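Local coordinates for phosphoserine aminotransferase SerC (Cytophaga hutchinsonii ATCC 33406, PDB 3FFR), which probably catalyses the pyridoxal-phosphate-dependent transamination of 3-phosphohydroxypyruvate by glutamate to phosphoserine in serine biosynthesis, at residues Cys81-Ser95 against Pro128-Ser142. Sequence-based numbering, arbitrary orientation.
Sequences CVEKKSFHCVNGSFS and PADAEIICLTHNETS. With SER (serine), chain B.
The Phe94 ring has Glu140 OE2 at its edge, in plane and 3.4 Å from CD2, with ring and carboxylate planes 18° apart; farther round that edge CZ meets CA of the bound serine. Thr141 CB approaches CE2 obliquely. On the His88 ring the thiol of Cys135 sits obliquely, SG 4.0 Å from the centroid, while Ser86 OG bonds NE2 at the edge, in plane. The Phe87 ring takes Pro128 CD and Ile134 CG2, both obliquely.

Glu140 puts its carboxylate on the first turn of helix 93-104. Its chain bends at chi2 (55°), bringing OE1 to Ser95 N on the syn lone pair and to Ser95 OG at 2.7 Å, on the anti side but well out of the carboxylate plane. OE2 accepts from Phe94 N and, on the same face, from Ser142 OG. That hydroxyl in turn takes Ser93 N, 3.0 Å from Ser142 OG. Phe94 N and Ser95 N would probably lose their acceptors, and the Phe94 ring be less firmly placed beside the serine, were this glutamate an alanine.

At the other end Glu132 grips the backbone entering strand 85-90: OE1 takes Glu83 N, and OE2 takes Lys84 N at 2.8 Å and Lys85 N from above the carboxylate plane. OE1 also forms a salt bridge with Lys211. Lys85 NZ makes a salt bridge to Asp130 OD2, whose other oxygen, OD1, hydrogen-bonds Tyr110 OH.

Between these ends, strands 85-90 and 133-137 run parallel, 18° apart, inside the seven-stranded sheet of the PLP-binding domain. Strand 108-113 flanks the first, strand 163-167 the second; helix 93-104 packs on the Ser86 and Cys135 face.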
ATOM      1  N   CYS A  81      -7.840   9.876 -16.052  1.00 27.93           N
ATOM      2  CA  CYS A  81      -8.744  10.962 -16.370  1.00 27.78           C
ATOM      3  C   CYS A  81      -8.242  12.128 -17.204  1.00 26.63           C
ATOM      4  O   CYS A  81      -9.000  13.029 -17.506  1.00 27.77           O
ATOM      5  CB  CYS A  81      -9.333  11.536 -15.087  1.00 29.65           C
ATOM      6  SG  CYS A  81     -10.133  10.315 -13.985  1.00 28.96           S
ATOM      7  N   VAL A  82      -6.983  12.090 -17.597  1.00 26.51           N
ATOM      8  CA  VAL A  82      -6.418  13.183 -18.374  1.00 25.31           C
ATOM      9  C   VAL A  82      -5.755  12.683 -19.639  1.00 27.47           C
ATOM     10  O   VAL A  82      -4.797  11.930 -19.595  1.00 27.64           O
ATOM     11  CB  VAL A  82      -5.353  14.012 -17.584  1.00 25.59           C
ATOM     12  CG1 VAL A  82      -4.880  15.238 -18.458  1.00 26.41           C
ATOM     13  CG2 VAL A  82      -5.897  14.480 -16.197  1.00 23.92           C
ATOM     14  N   GLU A  83      -6.294  13.102 -20.765  1.00 27.72           N
ATOM     15  CA  GLU A  83      -5.698  12.744 -22.046  1.00 28.99           C
ATOM     16  C   GLU A  83      -4.531  13.675 -22.352  1.00 29.71           C
ATOM     17  O   GLU A  83      -3.429  13.226 -22.710  1.00 30.19           O
ATOM     18  CB  GLU A  83      -6.721  12.822 -23.193  1.00 29.38           C
ATOM     19  CG  GLU A  83      -6.134  12.299 -24.506  1.00 35.01           C
ATOM     20  CD  GLU A  83      -7.166  12.212 -25.631  1.00 44.08           C
ATOM     21  OE1 GLU A  83      -8.309  12.623 -25.421  1.00 41.60           O
ATOM     22  OE2 GLU A  83      -6.826  11.725 -26.718  1.00 49.52           O
ATOM     23  N   LYS A  84      -4.769  14.964 -22.199  1.00 27.41           N
ATOM     24  CA  LYS A  84      -3.791  15.985 -22.577  0.50 27.41           C
ATOM     25  C   LYS A  84      -3.457  17.038 -21.524  1.00 29.36           C
ATOM     26  O   LYS A  84      -2.289  17.294 -21.231  1.00 29.16           O
ATOM     27  CB  LYS A  84      -4.304  16.701 -23.835  0.50 27.54           C
ATOM     28  CG  LYS A  84      -4.539  15.763 -25.015  0.50 28.62           C
ATOM     29  CD  LYS A  84      -5.006  16.463 -26.265  0.50 39.24           C
ATOM     30  CE  LYS A  84      -5.173  15.460 -27.391  0.50 42.78           C
ATOM     31  NZ  LYS A  84      -3.917  14.647 -27.564  0.50 44.22           N
ATOM     32  N   LYS A  85      -4.501  17.653 -20.964  1.00 27.37           N
ATOM     33  CA  LYS A  85      -4.318  18.795 -20.060  1.00 26.52           C
ATOM     34  C   LYS A  85      -5.103  18.802 -18.776  1.00 27.45           C
ATOM     35  O   LYS A  85      -6.275  18.459 -18.725  1.00 26.22           O
ATOM     36  CB  LYS A  85      -4.702  20.090 -20.800  1.00 27.29           C
ATOM     37  CG  LYS A  85      -4.006  20.350 -22.155  1.00 29.74           C
ATOM     38  CD  LYS A  85      -4.205  21.779 -22.628  1.00 34.41           C
ATOM     39  CE  LYS A  85      -3.510  22.008 -23.949  1.00 34.53           C
ATOM     40  NZ  LYS A  85      -3.582  23.441 -24.374  1.00 33.31           N
ATOM     41  N   SER A  86      -4.397  19.201 -17.730  1.00 26.36           N
ATOM     42  CA  SER A  86      -5.004  19.409 -16.437  1.00 25.71           C
ATOM     43  C   SER A  86      -4.771  20.848 -15.983  1.00 26.73           C
ATOM     44  O   SER A  86      -3.990  21.590 -16.562  1.00 27.62           O
ATOM     45  CB  SER A  86      -4.398  18.457 -15.420  1.00 27.37           C
ATOM     46  OG  SER A  86      -3.006  18.684 -15.314  1.00 28.98           O
ATOM     47  N   PHE A  87      -5.469  21.214 -14.922  1.00 26.64           N
ATOM     48  CA  PHE A  87      -5.346  22.562 -14.296  1.00 25.71           C
ATOM     49  C   PHE A  87      -5.173  22.347 -12.807  1.00 25.92           C
ATOM     50  O   PHE A  87      -5.936  21.579 -12.193  1.00 26.32           O
ATOM     51  CB  PHE A  87      -6.606  23.384 -14.596  1.00 26.22           C
ATOM     52  CG  PHE A  87      -6.683  24.705 -13.873  1.00 25.19           C
ATOM     53  CD1 PHE A  87      -7.165  24.780 -12.580  1.00 27.20           C
ATOM     54  CD2 PHE A  87      -6.302  25.861 -14.504  1.00 28.94           C
ATOM     55  CE1 PHE A  87      -7.220  25.978 -11.931  1.00 29.35           C
ATOM     56  CE2 PHE A  87      -6.377  27.089 -13.849  1.00 32.73           C
ATOM     57  CZ  PHE A  87      -6.817  27.141 -12.572  1.00 26.35           C
ATOM     58  N   HIS A  88      -4.176  23.021 -12.225  1.00 25.49           N
ATOM     59  CA  HIS A  88      -3.878  22.883 -10.811  1.00 26.64           C
ATOM     60  C   HIS A  88      -3.722  24.214 -10.090  1.00 26.55           C
ATOM     61  O   HIS A  88      -3.049  25.087 -10.577  1.00 27.70           O
ATOM     62  CB  HIS A  88      -2.522  22.144 -10.635  1.00 26.65           C
ATOM     63  CG  HIS A  88      -2.473  20.779 -11.256  1.00 26.64           C
ATOM     64  ND1 HIS A  88      -2.409  19.620 -10.504  1.00 25.28           N
ATOM     65  CD2 HIS A  88      -2.481  20.395 -12.553  1.00 26.81           C
ATOM     66  CE1 HIS A  88      -2.415  18.577 -11.329  1.00 27.54           C
ATOM     67  NE2 HIS A  88      -2.449  19.019 -12.575  1.00 26.49           N
ATOM     68  N   CYS A  89      -4.336  24.308  -8.916  1.00 24.93           N
ATOM     69  CA  CYS A  89      -4.060  25.417  -7.979  1.00 24.25           C
ATOM     70  C   CYS A  89      -2.871  24.992  -7.128  1.00 26.95           C
ATOM     71  O   CYS A  89      -2.945  23.988  -6.410  1.00 28.65           O
ATOM     72  CB  CYS A  89      -5.264  25.727  -7.075  1.00 27.20           C
ATOM     73  SG  CYS A  89      -6.537  26.691  -7.931  1.00 29.48           S
ATOM     74  N   VAL A  90      -1.789  25.751  -7.218  1.00 25.94           N
ATOM     75  CA  VAL A  90      -0.531  25.422  -6.528  1.00 25.15           C
ATOM     76  C   VAL A  90      -0.118  26.513  -5.556  1.00 26.40           C
ATOM     77  O   VAL A  90       0.040  27.672  -5.962  1.00 27.85           O
ATOM     78  CB  VAL A  90       0.604  25.186  -7.567  1.00 27.19           C
ATOM     79  CG1 VAL A  90       1.982  25.008  -6.869  1.00 27.58           C
ATOM     80  CG2 VAL A  90       0.253  23.974  -8.472  1.00 25.73           C
ATOM     81  N   ASN A  91       0.031  26.135  -4.292  1.00 27.07           N
ATOM     82  CA  ASN A  91       0.426  27.111  -3.255  1.00 26.47           C
ATOM     83  C   ASN A  91       1.323  26.543  -2.187  1.00 28.71           C
ATOM     84  O   ASN A  91       1.548  27.137  -1.130  1.00 29.39           O
ATOM     85  CB  ASN A  91      -0.790  27.801  -2.620  1.00 28.34           C
ATOM     86  CG  ASN A  91      -1.650  26.848  -1.817  1.00 27.29           C
ATOM     87  OD1 ASN A  91      -1.542  25.628  -1.951  1.00 27.85           O
ATOM     88  ND2 ASN A  91      -2.487  27.405  -0.945  1.00 31.00           N
ATOM     89  N   GLY A  92       1.829  25.357  -2.445  1.00 27.71           N
ATOM     90  CA  GLY A  92       2.735  24.712  -1.492  1.00 26.79           C
ATOM     91  C   GLY A  92       3.281  23.413  -2.024  1.00 27.25           C
ATOM     92  O   GLY A  92       3.053  23.032  -3.183  1.00 27.72           O
ATOM     93  N   SER A  93       3.995  22.729  -1.150  1.00 27.34           N
ATOM     94  CA  SER A  93       4.735  21.535  -1.558  1.00 27.96           C
ATOM     95  C   SER A  93       3.915  20.370  -2.083  1.00 28.06           C
ATOM     96  O   SER A  93       4.328  19.680  -3.048  1.00 27.73           O
ATOM     97  CB  SER A  93       5.629  21.055  -0.431  1.00 30.02           C
ATOM     98  OG  SER A  93       6.511  22.091  -0.039  1.00 33.27           O
ATOM     99  N   PHE A  94       2.764  20.143  -1.461  1.00 28.07           N
ATOM    100  CA  PHE A  94       1.910  19.010  -1.886  1.00 27.10           C
ATOM    101  C   PHE A  94       1.189  19.320  -3.195  1.00 27.15           C
ATOM    102  O   PHE A  94       1.243  18.526  -4.141  1.00 28.07           O
ATOM    103  CB  PHE A  94       0.974  18.591  -0.770  1.00 26.51           C
ATOM    104  CG  PHE A  94       1.724  18.007   0.377  1.00 28.28           C
ATOM    105  CD1 PHE A  94       2.137  16.694   0.334  1.00 32.96           C
ATOM    106  CD2 PHE A  94       2.121  18.792   1.429  1.00 27.70           C
ATOM    107  CE1 PHE A  94       2.871  16.154   1.382  1.00 36.89           C
ATOM    108  CE2 PHE A  94       2.875  18.287   2.466  1.00 31.15           C
ATOM    109  CZ  PHE A  94       3.244  16.963   2.462  1.00 34.66           C
ATOM    110  N   SER A  95       0.574  20.492  -3.264  1.00 27.12           N
ATOM    111  CA  SER A  95      -0.130  20.907  -4.491  1.00 25.78           C
ATOM    112  C   SER A  95       0.860  21.026  -5.661  1.00 27.02           C
ATOM    113  O   SER A  95       0.544  20.674  -6.799  1.00 26.97           O
ATOM    114  CB  SER A  95      -0.965  22.174  -4.281  1.00 26.32           C
ATOM    115  OG  SER A  95      -0.199  23.228  -3.738  1.00 26.91           O
ATOM    116  N   PRO A 128      -8.931  27.542 -18.248  1.00 28.98           N
ATOM    117  CA  PRO A 128      -9.069  27.334 -19.683  1.00 28.77           C
ATOM    118  C   PRO A 128     -10.062  26.246 -20.009  1.00 27.76           C
ATOM    119  O   PRO A 128     -10.163  25.221 -19.311  1.00 28.12           O
ATOM    120  CB  PRO A 128      -7.668  26.935 -20.130  1.00 29.06           C
ATOM    121  CG  PRO A 128      -6.759  27.551 -19.102  1.00 31.78           C
ATOM    122  CD  PRO A 128      -7.517  27.524 -17.802  1.00 27.75           C
ATOM    123  N   ALA A 129     -10.757  26.457 -21.111  1.00 27.46           N
ATOM    124  CA  ALA A 129     -11.780  25.525 -21.546  1.00 27.02           C
ATOM    125  C   ALA A 129     -11.256  24.137 -21.834  1.00 29.28           C
ATOM    126  O   ALA A 129     -11.967  23.137 -21.646  1.00 31.78           O
ATOM    127  CB  ALA A 129     -12.533  26.100 -22.792  1.00 26.05           C
ATOM    128  N   ASP A 130     -10.015  24.066 -22.292  1.00 26.87           N
ATOM    129  CA  ASP A 130      -9.421  22.760 -22.681  1.00 27.80           C
ATOM    130  C   ASP A 130      -8.786  22.000 -21.511  1.00 27.52           C
ATOM    131  O   ASP A 130      -8.224  20.933 -21.686  1.00 27.77           O
ATOM    132  CB  ASP A 130      -8.455  22.873 -23.867  1.00 30.47           C
ATOM    133  CG  ASP A 130      -7.233  23.693 -23.572  1.00 32.80           C
ATOM    134  OD1 ASP A 130      -7.151  24.273 -22.467  1.00 29.66           O
ATOM    135  OD2 ASP A 130      -6.363  23.767 -24.477  1.00 34.17           O
ATOM    136  N   ALA A 131      -8.884  22.570 -20.314  1.00 26.28           N
ATOM    137  CA  ALA A 131      -8.463  21.842 -19.086  1.00 27.15           C
ATOM    138  C   ALA A 131      -9.506  20.741 -18.857  1.00 27.79           C
ATOM    139  O   ALA A 131     -10.709  21.017 -18.799  1.00 27.23           O
ATOM    140  CB  ALA A 131      -8.402  22.765 -17.862  1.00 26.33           C
ATOM    141  N   GLU A 132      -9.046  19.507 -18.705  1.00 27.92           N
ATOM    142  CA  GLU A 132      -9.941  18.346 -18.546  1.00 26.00           C
ATOM    143  C   GLU A 132     -10.318  18.102 -17.114  1.00 24.46           C
ATOM    144  O   GLU A 132     -11.364  17.511 -16.819  1.00 25.61           O
ATOM    145  CB  GLU A 132      -9.293  17.080 -19.124  1.00 26.44           C
ATOM    146  CG  GLU A 132      -8.997  17.199 -20.584  1.00 26.61           C
ATOM    147  CD  GLU A 132      -8.114  16.067 -21.103  1.00 29.05           C
ATOM    148  OE1 GLU A 132      -8.471  14.904 -20.822  1.00 28.08           O
ATOM    149  OE2 GLU A 132      -7.114  16.357 -21.826  1.00 28.42           O
ATOM    150  N   ILE A 133      -9.402  18.490 -16.235  1.00 26.70           N
ATOM    151  CA  ILE A 133      -9.600  18.331 -14.790  1.00 25.48           C
ATOM    152  C   ILE A 133      -9.084  19.574 -14.086  1.00 28.03           C
ATOM    153  O   ILE A 133      -8.236  20.299 -14.624  1.00 27.54           O
ATOM    154  CB  ILE A 133      -8.949  17.041 -14.227  1.00 26.52           C
ATOM    155  CG1 ILE A 133      -7.427  17.194 -14.102  1.00 24.61           C
ATOM    156  CG2 ILE A 133      -9.328  15.776 -15.090  1.00 23.36           C
ATOM    157  CD1 ILE A 133      -6.733  16.037 -13.275  1.00 29.16           C
ATOM    158  N   ILE A 134      -9.674  19.827 -12.917  1.00 26.96           N
ATOM    159  CA  ILE A 134      -9.299  20.921 -12.012  1.00 26.19           C
ATOM    160  C   ILE A 134      -8.884  20.237 -10.712  1.00 26.26           C
ATOM    161  O   ILE A 134      -9.668  19.537 -10.091  1.00 27.00           O
ATOM    162  CB  ILE A 134     -10.476  21.904 -11.748  1.00 26.78           C
ATOM    163  CG1 ILE A 134     -10.813  22.690 -13.019  1.00 27.52           C
ATOM    164  CG2 ILE A 134     -10.163  22.882 -10.602  1.00 24.39           C
ATOM    165  CD1 ILE A 134     -12.211  23.310 -13.006  1.00 25.23           C
ATOM    166  N   CYS A 135      -7.672  20.527 -10.280  1.00 24.74           N
ATOM    167  CA  CYS A 135      -7.100  19.936  -9.052  1.00 26.41           C
ATOM    168  C   CYS A 135      -6.910  21.010  -7.992  1.00 26.57           C
ATOM    169  O   CYS A 135      -6.096  21.925  -8.128  1.00 27.27           O
ATOM    170  CB  CYS A 135      -5.771  19.262  -9.329  1.00 27.01           C
ATOM    171  SG  CYS A 135      -5.868  17.885 -10.502  1.00 28.93           S
ATOM    172  N   LEU A 136      -7.700  20.847  -6.938  1.00 26.18           N
ATOM    173  CA  LEU A 136      -7.747  21.766  -5.833  1.00 26.87           C
ATOM    174  C   LEU A 136      -7.233  21.087  -4.593  1.00 25.78           C
ATOM    175  O   LEU A 136      -7.410  19.890  -4.430  1.00 27.32           O
ATOM    176  CB  LEU A 136      -9.200  22.204  -5.591  1.00 26.72           C
ATOM    177  CG  LEU A 136      -9.900  22.835  -6.809  1.00 26.17           C
ATOM    178  CD1 LEU A 136     -11.385  23.171  -6.502  1.00 27.94           C
ATOM    179  CD2 LEU A 136      -9.113  24.050  -7.330  1.00 27.07           C
ATOM    180  N   THR A 137      -6.617  21.869  -3.723  1.00 26.33           N
ATOM    181  CA  THR A 137      -6.114  21.313  -2.457  1.00 26.48           C
ATOM    182  C   THR A 137      -6.838  21.990  -1.318  1.00 28.01           C
ATOM    183  O   THR A 137      -6.630  23.195  -1.055  1.00 27.89           O
ATOM    184  CB  THR A 137      -4.616  21.476  -2.368  1.00 28.66           C
ATOM    185  OG1 THR A 137      -3.991  20.689  -3.405  1.00 28.85           O
ATOM    186  CG2 THR A 137      -4.097  21.037  -1.008  1.00 27.13           C
ATOM    187  N   HIS A 138      -7.701  21.237  -0.645  1.00 26.67           N
ATOM    188  CA  HIS A 138      -8.489  21.846   0.445  1.00 25.25           C
ATOM    189  C   HIS A 138      -7.595  22.303   1.583  1.00 26.39           C
ATOM    190  O   HIS A 138      -7.828  23.338   2.230  1.00 27.83           O
ATOM    191  CB  HIS A 138      -9.585  20.913   0.996  1.00 26.11           C
ATOM    192  CG  HIS A 138     -10.210  21.461   2.225  1.00 25.82           C
ATOM    193  ND1 HIS A 138      -9.772  21.117   3.500  1.00 27.62           N
ATOM    194  CD2 HIS A 138     -11.085  22.478   2.386  1.00 27.91           C
ATOM    195  CE1 HIS A 138     -10.422  21.852   4.380  1.00 30.47           C
ATOM    196  NE2 HIS A 138     -11.214  22.697   3.729  1.00 27.43           N
ATOM    197  N   ASN A 139      -6.559  21.520   1.845  1.00 25.81           N
ATOM    198  CA  ASN A 139      -5.634  21.795   2.957  1.00 24.83           C
ATOM    199  C   ASN A 139      -4.178  21.570   2.564  1.00 28.02           C
ATOM    200  O   ASN A 139      -3.740  20.416   2.397  1.00 26.74           O
ATOM    201  CB  ASN A 139      -6.017  20.973   4.192  1.00 27.55           C
ATOM    202  CG  ASN A 139      -5.508  21.600   5.493  1.00 29.55           C
ATOM    203  OD1 ASN A 139      -5.923  22.729   5.865  1.00 28.43           O
ATOM    204  ND2 ASN A 139      -4.611  20.913   6.177  1.00 26.48           N
ATOM    205  N   GLU A 140      -3.459  22.659   2.304  1.00 27.38           N
ATOM    206  CA  GLU A 140      -2.041  22.561   1.867  1.00 26.04           C
ATOM    207  C   GLU A 140      -1.239  22.455   3.145  1.00 27.59           C
ATOM    208  O   GLU A 140      -0.921  23.441   3.819  1.00 26.91           O
ATOM    209  CB  GLU A 140      -1.621  23.768   1.002  1.00 27.00           C
ATOM    210  CG  GLU A 140      -0.149  23.797   0.627  1.00 27.88           C
ATOM    211  CD  GLU A 140       0.345  22.541  -0.064  1.00 28.13           C
ATOM    212  OE1 GLU A 140      -0.096  22.256  -1.203  1.00 28.32           O
ATOM    213  OE2 GLU A 140       1.217  21.905   0.542  1.00 28.23           O
ATOM    214  N   THR A 141      -0.937  21.206   3.454  1.00 25.79           N
ATOM    215  CA  THR A 141      -0.341  20.814   4.725  1.00 25.66           C
ATOM    216  C   THR A 141       1.026  21.462   4.981  1.00 27.85           C
ATOM    217  O   THR A 141       1.435  21.669   6.122  1.00 27.91           O
ATOM    218  CB  THR A 141      -0.167  19.277   4.768  1.00 27.73           C
ATOM    219  OG1 THR A 141      -1.303  18.647   4.165  1.00 27.53           O
ATOM    220  CG2 THR A 141       0.001  18.761   6.217  1.00 27.31           C
ATOM    221  N   SER A 142       1.720  21.786   3.903  1.00 27.98           N
ATOM    222  CA  SER A 142       3.050  22.388   4.044  1.00 26.87           C
ATOM    223  C   SER A 142       2.997  23.810   4.609  1.00 26.46           C
ATOM    224  O   SER A 142       3.865  24.203   5.400  1.00 27.74           O
ATOM    225  CB  SER A 142       3.829  22.397   2.718  1.00 26.97           C
ATOM    226  OG  SER A 142       3.177  23.153   1.711  1.00 26.92           O
TER
HETATM  227  N   SER B 362       5.648  12.826   2.696  0.75 31.52           N
HETATM  228  CA  SER B 362       5.561  14.248   3.080  0.75 39.35           C
HETATM  229  C   SER B 362       6.910  14.838   2.845  0.75 40.76           C
HETATM  230  O   SER B 362       7.100  15.284   1.716  0.75 46.00           O
HETATM  231  CB  SER B 362       5.052  14.479   4.522  0.75 39.90           C
HETATM  232  OG  SER B 362       3.725  13.919   4.750  0.75 40.73           O
HETATM  233  OXT SER B 362       7.805  14.855   3.684  0.75 40.10           O
HETATM  234  O   HOH W   1      -4.048  21.464  -6.081  1.00 26.94           O
HETATM  235  O   HOH W   2      -4.848  25.438   0.182  1.00 34.47           O